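Local coordinates for protein signal recognition particle receptor FtsY (PDB 5L3W) that is a signal recognition particle receptor of the SRP54-type family that joins a helical bundle domain to a P-loop domain carrying bound guanosine-5'-diphosphate, at residues E59-N64 and I81-K86; I115-N120 and I199-R204; L231-G236 and T258-D263. All blocks are in the same frame, centred on the assembly; numbering follows the deposited sequence.

In the fold
Along the chain the three contacts follow one another without overlap. Contact 1 pairs helices 51-66 and 73-93 in the helical bundle range, while contacts 2 and 3 both fall in the GTPase range and reach one mixed sheet, where strand 112-117 neighbours strands 196-200 and 226-232, and 226-232 in turn neighbours 254-258. The centres of contacts 2 and 3 lie about 17 Å apart; both touch guanosine-5'-diphosphate, contact 2 on the phosphate side and contact 3 at the base. Contact 1 stands apart, its centre about 37 Å from that of contact 2 and 25 Å from that of contact 3. The geometry thus separates bundle packing from a nucleotide pocket assembled at the strand ends.

Contact 1 (E59-N64 and I81-K86); sequences EDLKNN and INTLKK
Two first torsions set up this interface: in Thr83 OG1 stays beside the backbone N (chi1 -49°), which leaves CG2 anti to it, and in Leu61 (chi1 -83°) CG turns away from its own carbonyl carbon, which brings CD2 against the threonine. The CB of Thr83 leaves its helix toward 59-64, and Thr83 buries more surface in the contact than any other residue here. Leu61 CD2 meets Thr83 CB at 3.6 Å, the two side chains passing at a slant. The methyl of the threonine does a different job, for Thr83 CG2 rests 3.3 Å from Asp60 O. That oxygen already accepts two hydrogen bonds, from the backbone N of Asn64 and, at 3.0 Å, from Asn64 ND2; the two donors come from opposite faces of the carbonyl plane. The second bond draws the Asn64 amide back along its own helix, so that it lies beside Thr83 CG2, and the two side chains run past each other in opposite directions. Thr83 OG1 sits 3.4 Å from Asn64 CB, but its hydrogen bond goes to Ile79 O, one turn earlier in its own helix. On the other flank Leu61 CD1 and Leu84 CD2 come within 4.2 Å and extend the apolar seam. The carboxylate of Asp60 forms a salt bridge with Lys56 and also hydrogen-bonds to Ser87, a polar link between the two helices. The local axes approach to 9.5 Å with their directions 136° apart, and Leu61 and Thr83 have the nearest CA atoms, 6.3 Å. Such an obliquely antiparallel helix pair, joined through a short connection and packed through threonine and leucine side chains, belongs to the N-domain helical bundle of SRP54-type proteins.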
loop_
_atom_site.group_PDB
_atom_site.type_symbol
_atom_site.label_atom_id
_atom_site.label_comp_id
_atom_site.label_asym_id
_atom_site.label_seq_id
_atom_site.Cartn_x
_atom_site.Cartn_y
_atom_site.Cartn_z
ATOM N N GLU A 59 -0.025 -2.349 -23.624
ATOM C CA GLU A 59 0.929 -1.482 -24.303
ATOM C C GLU A 59 2.336 -1.698 -23.758
ATOM O O GLU A 59 3.299 -1.811 -24.529
ATOM C CB GLU A 59 0.496 -0.017 -24.153
ATOM C CG GLU A 59 0.891 0.882 -25.320
ATOM C CD GLU A 59 0.431 0.347 -26.684
ATOM O OE1 GLU A 59 -0.648 -0.286 -26.756
ATOM O OE2 GLU A 59 1.156 0.559 -27.687
ATOM N N ASP A 60 2.471 -1.795 -22.432
ATOM C CA ASP A 60 3.775 -2.109 -21.851
ATOM C C ASP A 60 4.276 -3.474 -22.300
ATOM O O ASP A 60 5.486 -3.675 -22.429
ATOM C CB ASP A 60 3.708 -2.050 -20.322
ATOM C CG ASP A 60 3.375 -0.665 -19.815
ATOM O OD1 ASP A 60 3.382 0.272 -20.642
ATOM O OD2 ASP A 60 3.114 -0.509 -18.599
ATOM N N LEU A 61 3.363 -4.416 -22.551
ATOM C CA LEU A 61 3.765 -5.728 -23.043
ATOM C C LEU A 61 4.265 -5.663 -24.480
ATOM O O LEU A 61 5.285 -6.277 -24.802
ATOM C CB LEU A 61 2.602 -6.711 -22.929
ATOM C CG LEU A 61 2.468 -7.336 -21.546
ATOM C CD1 LEU A 61 1.277 -8.277 -21.518
ATOM C CD2 LEU A 61 3.744 -8.055 -21.157
ATOM N N LYS A 62 3.560 -4.942 -25.361
ATOM C CA LYS A 62 4.050 -4.779 -26.730
ATOM C C LYS A 62 5.439 -4.153 -26.744
ATOM O O LYS A 62 6.347 -4.651 -27.414
ATOM C CB LYS A 62 3.090 -3.918 -27.554
ATOM C CG LYS A 62 1.708 -4.478 -27.728
ATOM C CD LYS A 62 0.833 -3.481 -28.471
ATOM C CE LYS A 62 -0.647 -3.806 -28.292
ATOM N NZ LYS A 62 -1.513 -2.595 -28.125
ATOM N N ASN A 63 5.623 -3.063 -25.993
ATOM C CA ASN A 63 6.891 -2.338 -26.027
ATOM C C ASN A 63 8.042 -3.188 -25.509
ATOM O O ASN A 63 9.171 -3.069 -25.991
ATOM C CB ASN A 63 6.788 -1.042 -25.209
ATOM C CG ASN A 63 5.754 -0.075 -25.768
ATOM O OD1 ASN A 63 5.399 -0.136 -26.947
ATOM N ND2 ASN A 63 5.264 0.823 -24.920
ATOM N N ASN A 64 7.786 -4.032 -24.510
ATOM C CA ASN A 64 8.838 -4.859 -23.941
ATOM C C ASN A 64 9.107 -6.127 -24.738
ATOM O O ASN A 64 10.064 -6.841 -24.430
ATOM C CB ASN A 64 8.482 -5.245 -22.514
ATOM C CG ASN A 64 8.990 -4.246 -21.509
ATOM O OD1 ASN A 64 10.048 -4.443 -20.911
ATOM N ND2 ASN A 64 8.241 -3.162 -21.315
ATOM N N ILE A 81 6.079 -11.987 -17.829
ATOM C CA ILE A 81 5.947 -11.933 -16.379
ATOM C C ILE A 81 6.751 -10.777 -15.807
ATOM O O ILE A 81 6.295 -10.079 -14.891
ATOM C CB ILE A 81 6.374 -13.277 -15.755
ATOM C CG1 ILE A 81 5.360 -14.366 -16.128
ATOM C CG2 ILE A 81 6.512 -13.154 -14.217
ATOM C CD1 ILE A 81 5.660 -15.740 -15.539
ATOM N N ASN A 82 7.969 -10.565 -16.301
ATOM C CA ASN A 82 8.739 -9.461 -15.750
ATOM C C ASN A 82 8.117 -8.126 -16.132
ATOM O O ASN A 82 8.215 -7.154 -15.378
ATOM C CB ASN A 82 10.198 -9.539 -16.206
ATOM C CG ASN A 82 10.920 -10.781 -15.672
ATOM O OD1 ASN A 82 10.529 -11.345 -14.647
ATOM N ND2 ASN A 82 11.976 -11.212 -16.372
ATOM N N THR A 83 7.483 -8.055 -17.298
ATOM C CA THR A 83 6.846 -6.807 -17.699
ATOM C C THR A 83 5.593 -6.555 -16.881
ATOM O O THR A 83 5.343 -5.422 -16.453
ATOM C CB THR A 83 6.517 -6.850 -19.188
ATOM O OG1 THR A 83 7.686 -7.279 -19.896
ATOM C CG2 THR A 83 6.085 -5.475 -19.680
ATOM N N LEU A 84 4.805 -7.604 -16.652
ATOM C CA LEU A 84 3.616 -7.496 -15.812
ATOM C C LEU A 84 3.984 -6.991 -14.423
ATOM O O LEU A 84 3.397 -6.021 -13.927
ATOM C CB LEU A 84 2.907 -8.852 -15.728
ATOM C CG LEU A 84 2.119 -9.407 -16.929
ATOM C CD1 LEU A 84 1.597 -10.841 -16.662
ATOM C CD2 LEU A 84 0.956 -8.502 -17.322
ATOM N N LYS A 85 4.988 -7.615 -13.799
ATOM C CA LYS A 85 5.405 -7.229 -12.454
ATOM C C LYS A 85 5.906 -5.795 -12.407
ATOM O O LYS A 85 5.771 -5.123 -11.379
ATOM C CB LYS A 85 6.491 -8.184 -11.940
ATOM C CG LYS A 85 6.049 -9.652 -11.880
ATOM C CD LYS A 85 6.658 -10.407 -10.714
ATOM C CE LYS A 85 8.173 -10.237 -10.636
ATOM N NZ LYS A 85 8.724 -10.815 -9.360
ATOM N N LYS A 86 6.484 -5.312 -13.506
ATOM C CA LYS A 86 6.978 -3.942 -13.560
ATOM C C LYS A 86 5.848 -2.937 -13.737
ATOM O O LYS A 86 5.863 -1.875 -13.104
ATOM C CB LYS A 86 7.984 -3.802 -14.695
ATOM C CG LYS A 86 8.615 -2.436 -14.843
ATOM C CD LYS A 86 9.504 -2.411 -16.092
ATOM C CE LYS A 86 10.386 -1.173 -16.152
ATOM N NZ LYS A 86 11.579 -1.297 -15.261
#

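Contact 2 (I115-N120 and I199-R204); sequences IFFGVN and IDTAGR. With GDP (guanosine-5'-diphosphate), chain B.
A single water oxygen is gripped by three groups where Gly118 and the loop at Thr201 and Ala202 face each other: it accepts from Gly118 N at 3.0 Å, shares a hydrogen bond of undecided direction with Thr201 OG1 at 2.9 Å and donates to Ala202 O at 3.3 Å. The water therefore bridges the point where the two chains part after running side by side as strands. Before the gap they are joined directly, since Phe116 N donates to Ile199 O over 3.0 Å and approaches almost in line with the carbonyl (C=O...N angle 170°). The same oxygen lies in the plane of the Phe116 ring, at its edge. On the other face of the sheet Ile115 holds CG1 opposite its backbone N (chi1 -164°), which carries that atom to 3.6 Å from Thr201 CG2 and also against Ile199 CB; the isoleucine meets the threonine nearly at right angles. Farther on the chains rejoin: Asn120 N donates to Arg204 O at 2.7 Å with an N-H...O angle of 160°, the donor tilted from the carbonyl plane, and Val119 CB packs on this oxygen too. Arg204 folds back so that NH1 reaches Gly203 O at 2.9 Å from above the carbonyl plane, Ala202 CB lies above one guanidinium face, toward its rim, and Asp148 forms a salt bridge with the same NH1. At the backbone angles of Gly118 a side chain would collide with the preceding carbonyl oxygen. Nearby, Val119 O comes within 3.5 Å of GDP O2B, while Asp200 forms a salt bridge with Lys124. Two neighbouring parallel strands, one leading into a Gly-rich loop beside a diphosphate and the other into an Asp-Thr-Ala-Gly sequence, are consistent with the P-loop (Walker A) and DxxG elements of a P-loop GTPase fold.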
loop_
_atom_site.group_PDB
_atom_site.type_symbol
_atom_site.label_atom_id
_atom_site.label_comp_id
_atom_site.label_asym_id
_atom_site.label_seq_id
_atom_site.Cartn_x
_atom_site.Cartn_y
_atom_site.Cartn_z
ATOM N N ILE A 115 1.156 9.525 11.221
ATOM C CA ILE A 115 -0.242 9.875 11.421
ATOM C C ILE A 115 -1.085 9.158 10.370
ATOM O O ILE A 115 -0.652 8.974 9.227
ATOM C CB ILE A 115 -0.448 11.405 11.387
ATOM C CG1 ILE A 115 -1.803 11.780 11.964
ATOM C CG2 ILE A 115 -0.302 11.985 9.987
ATOM C CD1 ILE A 115 -1.927 13.275 12.229
ATOM N N PHE A 116 -2.290 8.743 10.762
ATOM C CA PHE A 116 -3.156 7.924 9.926
ATOM C C PHE A 116 -4.466 8.647 9.675
ATOM O O PHE A 116 -5.123 9.084 10.623
ATOM C CB PHE A 116 -3.432 6.567 10.584
ATOM C CG PHE A 116 -2.209 5.707 10.758
ATOM C CD1 PHE A 116 -1.371 5.875 11.855
ATOM C CD2 PHE A 116 -1.909 4.707 9.840
ATOM C CE1 PHE A 116 -0.235 5.074 12.025
ATOM C CE2 PHE A 116 -0.781 3.897 10.008
ATOM C CZ PHE A 116 0.058 4.094 11.104
ATOM N N PHE A 117 -4.865 8.730 8.407
ATOM C CA PHE A 117 -6.133 9.317 7.996
ATOM C C PHE A 117 -7.094 8.240 7.512
ATOM O O PHE A 117 -6.696 7.136 7.146
ATOM C CB PHE A 117 -5.927 10.340 6.870
ATOM C CG PHE A 117 -4.980 11.450 7.220
ATOM C CD1 PHE A 117 -5.004 12.032 8.481
ATOM C CD2 PHE A 117 -4.069 11.912 6.291
ATOM C CE1 PHE A 117 -4.116 13.046 8.812
ATOM C CE2 PHE A 117 -3.188 12.939 6.607
ATOM C CZ PHE A 117 -3.206 13.503 7.868
ATOM N N GLY A 118 -8.361 8.586 7.479
ATOM C CA GLY A 118 -9.349 7.737 6.849
ATOM C C GLY A 118 -10.684 7.861 7.546
ATOM O O GLY A 118 -10.787 8.298 8.689
ATOM N N VAL A 119 -11.729 7.429 6.839
ATOM C CA VAL A 119 -13.097 7.520 7.332
ATOM C C VAL A 119 -13.423 6.272 8.143
ATOM O O VAL A 119 -12.572 5.390 8.302
ATOM C CB VAL A 119 -14.072 7.733 6.158
ATOM C CG1 VAL A 119 -13.652 8.989 5.361
ATOM C CG2 VAL A 119 -14.104 6.507 5.250
ATOM N N ASN A 120 -14.649 6.198 8.673
ATOM C CA ASN A 120 -15.090 5.077 9.502
ATOM C C ASN A 120 -15.251 3.808 8.684
ATOM O O ASN A 120 -15.603 3.850 7.503
ATOM C CB ASN A 120 -16.439 5.381 10.160
ATOM C CG ASN A 120 -16.322 6.354 11.278
ATOM O OD1 ASN A 120 -15.229 6.570 11.795
ATOM N ND2 ASN A 120 -17.442 6.953 11.679
ATOM N N ILE A 199 -0.313 7.891 15.340
ATOM C CA ILE A 199 -1.424 8.767 15.702
ATOM C C ILE A 199 -2.663 8.362 14.914
ATOM O O ILE A 199 -2.695 8.501 13.684
ATOM C CB ILE A 199 -1.094 10.243 15.427
ATOM C CG1 ILE A 199 0.158 10.702 16.182
ATOM C CG2 ILE A 199 -2.295 11.119 15.781
ATOM C CD1 ILE A 199 0.678 12.026 15.664
ATOM N N ASP A 200 -3.696 7.903 15.626
ATOM C CA ASP A 200 -5.025 7.765 15.045
ATOM C C ASP A 200 -5.703 9.127 14.959
ATOM O O ASP A 200 -5.586 9.940 15.869
ATOM C CB ASP A 200 -5.894 6.815 15.884
ATOM C CG ASP A 200 -7.217 6.467 15.191
ATOM O OD1 ASP A 200 -7.205 6.366 13.937
ATOM O OD2 ASP A 200 -8.254 6.299 15.881
ATOM N N THR A 201 -6.426 9.374 13.869
ATOM C CA THR A 201 -7.160 10.625 13.711
ATOM C C THR A 201 -8.651 10.358 13.598
ATOM O O THR A 201 -9.097 9.211 13.451
ATOM C CB THR A 201 -6.690 11.407 12.484
ATOM O OG1 THR A 201 -6.687 10.542 11.339
ATOM C CG2 THR A 201 -5.302 11.994 12.725
ATOM N N ALA A 202 -9.422 11.451 13.636
ATOM C CA ALA A 202 -10.878 11.343 13.703
ATOM C C ALA A 202 -11.458 10.641 12.482
ATOM O O ALA A 202 -11.402 11.156 11.361
ATOM C CB ALA A 202 -11.524 12.720 13.875
ATOM N N GLY A 203 -11.988 9.440 12.699
ATOM C CA GLY A 203 -12.770 8.769 11.677
ATOM C C GLY A 203 -14.195 9.275 11.723
ATOM O O GLY A 203 -14.792 9.391 12.799
ATOM N N ARG A 204 -14.730 9.614 10.559
ATOM C CA ARG A 204 -16.105 10.058 10.419
ATOM C C ARG A 204 -16.754 9.242 9.315
ATOM O O ARG A 204 -16.095 8.469 8.621
ATOM C CB ARG A 204 -16.183 11.559 10.103
ATOM C CG ARG A 204 -15.655 12.461 11.200
ATOM C CD ARG A 204 -16.496 12.347 12.462
ATOM N NE ARG A 204 -16.011 13.221 13.531
ATOM C CZ ARG A 204 -15.270 12.814 14.559
ATOM N NH1 ARG A 204 -14.923 11.533 14.675
ATOM N NH2 ARG A 204 -14.875 13.689 15.477
HETATM P PB GDP B . -12.420 1.624 11.546
HETATM O O1B GDP B . -11.341 1.715 12.599
HETATM O O2B GDP B . -12.104 2.595 10.432
HETATM O O3B GDP B . -13.768 1.991 12.111
HETATM O O3A GDP B . -12.390 0.141 10.929
HETATM P PA GDP B . -11.990 -1.197 11.744
HETATM O O1A GDP B . -10.522 -1.276 12.094
HETATM O O2A GDP B . -12.869 -1.339 12.969
HETATM O "O5'" GDP B . -12.352 -2.312 10.652
HETATM C "C5'" GDP B . -13.713 -2.514 10.248
HETATM C "C4'" GDP B . -13.884 -3.958 9.792
HETATM O "O4'" GDP B . -13.076 -4.188 8.626
HETATM C "C3'" GDP B . -13.378 -4.906 10.873
HETATM O "O3'" GDP B . -14.290 -5.986 11.108
HETATM C "C2'" GDP B . -12.079 -5.439 10.315
HETATM O "O2'" GDP B . -11.811 -6.764 10.772
HETATM C "C1'" GDP B . -12.296 -5.364 8.811
HETATM N N9 GDP B . -11.001 -5.300 8.105
HETATM C C8 GDP B . -10.039 -4.367 8.262
HETATM N N7 GDP B . -8.969 -4.633 7.475
HETATM C C5 GDP B . -9.249 -5.760 6.787
HETATM C C6 GDP B . -8.568 -6.597 5.768
HETATM O O6 GDP B . -7.434 -6.306 5.339
HETATM N N1 GDP B . -9.203 -7.686 5.324
HETATM C C2 GDP B . -10.429 -8.041 5.758
HETATM N N2 GDP B . -10.999 -9.162 5.246
HETATM N N3 GDP B . -11.111 -7.322 6.683
HETATM C C4 GDP B . -10.583 -6.198 7.215
HETATM O O HOH W 1 -8.803 10.824 9.376
#

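Contact 3 (L231-G236 and T258-D263); sequences LDSLAG and TKVDAD. With GDP (guanosine-5'-diphosphate), chain B.
Thr258 begins the Thr-Lys-Val-Asp sequence, the G4 guanine-recognition motif of P-loop GTPases, and ties it to strand 226-232. Thr258 N donates to Leu231 O at 3.0 Å with an N-H...O angle of 170°, and Thr258 O in return accepts from both Ser233 N and Ser233 OG, the hydroxyl at 2.9 Å. Two donors from one residue thus fix the carbonyl just ahead of the loop, while Thr258 OG1 bonds to Val122 O. Lys259 follows, its N donating to GDP O6 at 3.0 Å. Its extended side chain crosses the base: CG lies over the face of the purine, 3.8 Å from GDP C5, and CE reaches the sugar oxygen O4'. Lys259 NZ then forms a salt bridge with Asp232 OD2 at 2.9 Å, arriving 59° out of the carboxylate plane, and also bonds to Gly121 O. Asp232 is itself positioned by an Asx turn in which OD1 takes the backbone N of Leu234. Val260 opens a short 3-10 segment and sets CG2 beside Ser233. Within it Asp261 addresses the base edge with both oxygens: OD1 accepts from GDP N1 at 2.8 Å, and OD2 from GDP N2 at 2.8 Å along a nearly straight N-H...O line (178°). Ala262 CB receives Leu234 CD2 at 3.7 Å. Asp263, whose carboxylate oxygens accept from the backbone N of Gly266 and of Ala269, turns its CB to the other methyl of that leucine, CD1.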
loop_
_atom_site.group_PDB
_atom_site.type_symbol
_atom_site.label_atom_id
_atom_site.label_comp_id
_atom_site.label_asym_id
_atom_site.label_seq_id
_atom_site.Cartn_x
_atom_site.Cartn_y
_atom_site.Cartn_z
ATOM N N LEU A 231 -7.552 3.321 2.944
ATOM C CA LEU A 231 -8.653 3.238 1.995
ATOM C C LEU A 231 -9.107 1.794 1.867
ATOM O O LEU A 231 -8.278 0.885 1.834
ATOM C CB LEU A 231 -8.249 3.754 0.609
ATOM C CG LEU A 231 -7.885 5.223 0.445
ATOM C CD1 LEU A 231 -7.540 5.433 -1.012
ATOM C CD2 LEU A 231 -9.063 6.112 0.860
ATOM N N ASP A 232 -10.426 1.598 1.807
ATOM C CA ASP A 232 -11.050 0.311 1.506
ATOM C C ASP A 232 -10.829 -0.011 0.031
ATOM O O ASP A 232 -11.379 0.680 -0.836
ATOM C CB ASP A 232 -12.541 0.413 1.827
ATOM C CG ASP A 232 -13.273 -0.927 1.779
ATOM O OD1 ASP A 232 -12.951 -1.790 0.930
ATOM O OD2 ASP A 232 -14.203 -1.103 2.599
ATOM N N SER A 233 -10.059 -1.070 -0.272
ATOM C CA SER A 233 -9.783 -1.374 -1.679
ATOM C C SER A 233 -11.043 -1.698 -2.468
ATOM O O SER A 233 -11.005 -1.672 -3.701
ATOM C CB SER A 233 -8.794 -2.527 -1.826
ATOM O OG SER A 233 -9.321 -3.737 -1.343
ATOM N N LEU A 234 -12.164 -1.933 -1.798
ATOM C CA LEU A 234 -13.401 -2.296 -2.463
ATOM C C LEU A 234 -14.323 -1.110 -2.719
ATOM O O LEU A 234 -15.361 -1.286 -3.365
ATOM C CB LEU A 234 -14.145 -3.345 -1.629
ATOM C CG LEU A 234 -14.095 -4.814 -2.070
ATOM C CD1 LEU A 234 -12.743 -5.209 -2.679
ATOM C CD2 LEU A 234 -14.455 -5.729 -0.895
ATOM N N ALA A 235 -13.974 0.089 -2.256
ATOM C CA ALA A 235 -14.949 1.171 -2.218
ATOM C C ALA A 235 -14.963 2.025 -3.478
ATOM O O ALA A 235 -15.691 3.022 -3.512
ATOM C CB ALA A 235 -14.709 2.060 -0.989
ATOM N N GLY A 236 -14.175 1.676 -4.496
ATOM C CA GLY A 236 -14.266 2.326 -5.795
ATOM C C GLY A 236 -14.197 3.841 -5.796
ATOM O O GLY A 236 -13.228 4.434 -5.308
ATOM N N THR A 258 -6.845 -1.621 2.445
ATOM C CA THR A 258 -7.333 -2.701 3.282
ATOM C C THR A 258 -8.286 -3.553 2.469
ATOM O O THR A 258 -8.758 -3.140 1.407
ATOM C CB THR A 258 -8.045 -2.161 4.520
ATOM O OG1 THR A 258 -9.266 -1.533 4.113
ATOM C CG2 THR A 258 -7.168 -1.122 5.204
ATOM N N LYS A 259 -8.550 -4.759 2.981
ATOM C CA LYS A 259 -9.511 -5.699 2.424
ATOM C C LYS A 259 -9.129 -6.176 1.028
ATOM O O LYS A 259 -9.997 -6.619 0.262
ATOM C CB LYS A 259 -10.923 -5.095 2.420
ATOM C CG LYS A 259 -11.452 -4.808 3.813
ATOM C CD LYS A 259 -12.688 -3.942 3.792
ATOM C CE LYS A 259 -13.024 -3.488 5.206
ATOM N NZ LYS A 259 -13.691 -2.160 5.215
ATOM N N VAL A 260 -7.839 -6.123 0.686
ATOM C CA VAL A 260 -7.407 -6.606 -0.622
ATOM C C VAL A 260 -7.680 -8.099 -0.754
ATOM O O VAL A 260 -7.897 -8.597 -1.868
ATOM C CB VAL A 260 -5.919 -6.253 -0.876
ATOM C CG1 VAL A 260 -5.484 -6.743 -2.231
ATOM C CG2 VAL A 260 -5.708 -4.745 -0.850
ATOM N N ASP A 261 -7.730 -8.831 0.368
ATOM C CA ASP A 261 -8.079 -10.255 0.321
ATOM C C ASP A 261 -9.509 -10.500 -0.160
ATOM O O ASP A 261 -9.808 -11.589 -0.665
ATOM C CB ASP A 261 -7.898 -10.883 1.698
ATOM C CG ASP A 261 -8.697 -10.147 2.771
ATOM O OD1 ASP A 261 -8.375 -8.962 3.028
ATOM O OD2 ASP A 261 -9.652 -10.737 3.334
ATOM N N ALA A 262 -10.405 -9.527 -0.010
ATOM C CA ALA A 262 -11.773 -9.715 -0.473
ATOM C C ALA A 262 -11.928 -9.484 -1.966
ATOM O O ALA A 262 -13.043 -9.611 -2.474
ATOM C CB ALA A 262 -12.725 -8.790 0.280
ATOM N N ASP A 263 -10.852 -9.129 -2.669
ATOM C CA ASP A 263 -10.858 -8.911 -4.117
ATOM C C ASP A 263 -10.315 -10.198 -4.738
ATOM O O ASP A 263 -9.106 -10.391 -4.875
ATOM C CB ASP A 263 -10.046 -7.663 -4.461
ATOM C CG ASP A 263 -9.635 -7.583 -5.932
ATOM O OD1 ASP A 263 -10.386 -8.047 -6.821
ATOM O OD2 ASP A 263 -8.545 -7.026 -6.191
HETATM P PB GDP B . -12.420 1.624 11.546
HETATM O O1B GDP B . -11.341 1.715 12.599
HETATM O O2B GDP B . -12.104 2.595 10.432
HETATM O O3B GDP B . -13.768 1.991 12.111
HETATM O O3A GDP B . -12.390 0.141 10.929
HETATM P PA GDP B . -11.990 -1.197 11.744
HETATM O O1A GDP B . -10.522 -1.276 12.094
HETATM O O2A GDP B . -12.869 -1.339 12.969
HETATM O "O5'" GDP B . -12.352 -2.312 10.652
HETATM C "C5'" GDP B . -13.713 -2.514 10.248
HETATM C "C4'" GDP B . -13.884 -3.958 9.792
HETATM O "O4'" GDP B . -13.076 -4.188 8.626
HETATM C "C3'" GDP B . -13.378 -4.906 10.873
HETATM O "O3'" GDP B . -14.290 -5.986 11.108
HETATM C "C2'" GDP B . -12.079 -5.439 10.315
HETATM O "O2'" GDP B . -11.811 -6.764 10.772
HETATM C "C1'" GDP B . -12.296 -5.364 8.811
HETATM N N9 GDP B . -11.001 -5.300 8.105
HETATM C C8 GDP B . -10.039 -4.367 8.262
HETATM N N7 GDP B . -8.969 -4.633 7.475
HETATM C C5 GDP B . -9.249 -5.760 6.787
HETATM C C6 GDP B . -8.568 -6.597 5.768
HETATM O O6 GDP B . -7.434 -6.306 5.339
HETATM N N1 GDP B . -9.203 -7.686 5.324
HETATM C C2 GDP B . -10.429 -8.041 5.758
HETATM N N2 GDP B . -10.999 -9.162 5.246
HETATM N N3 GDP B . -11.111 -7.322 6.683
HETATM C C4 GDP B . -10.583 -6.198 7.215
#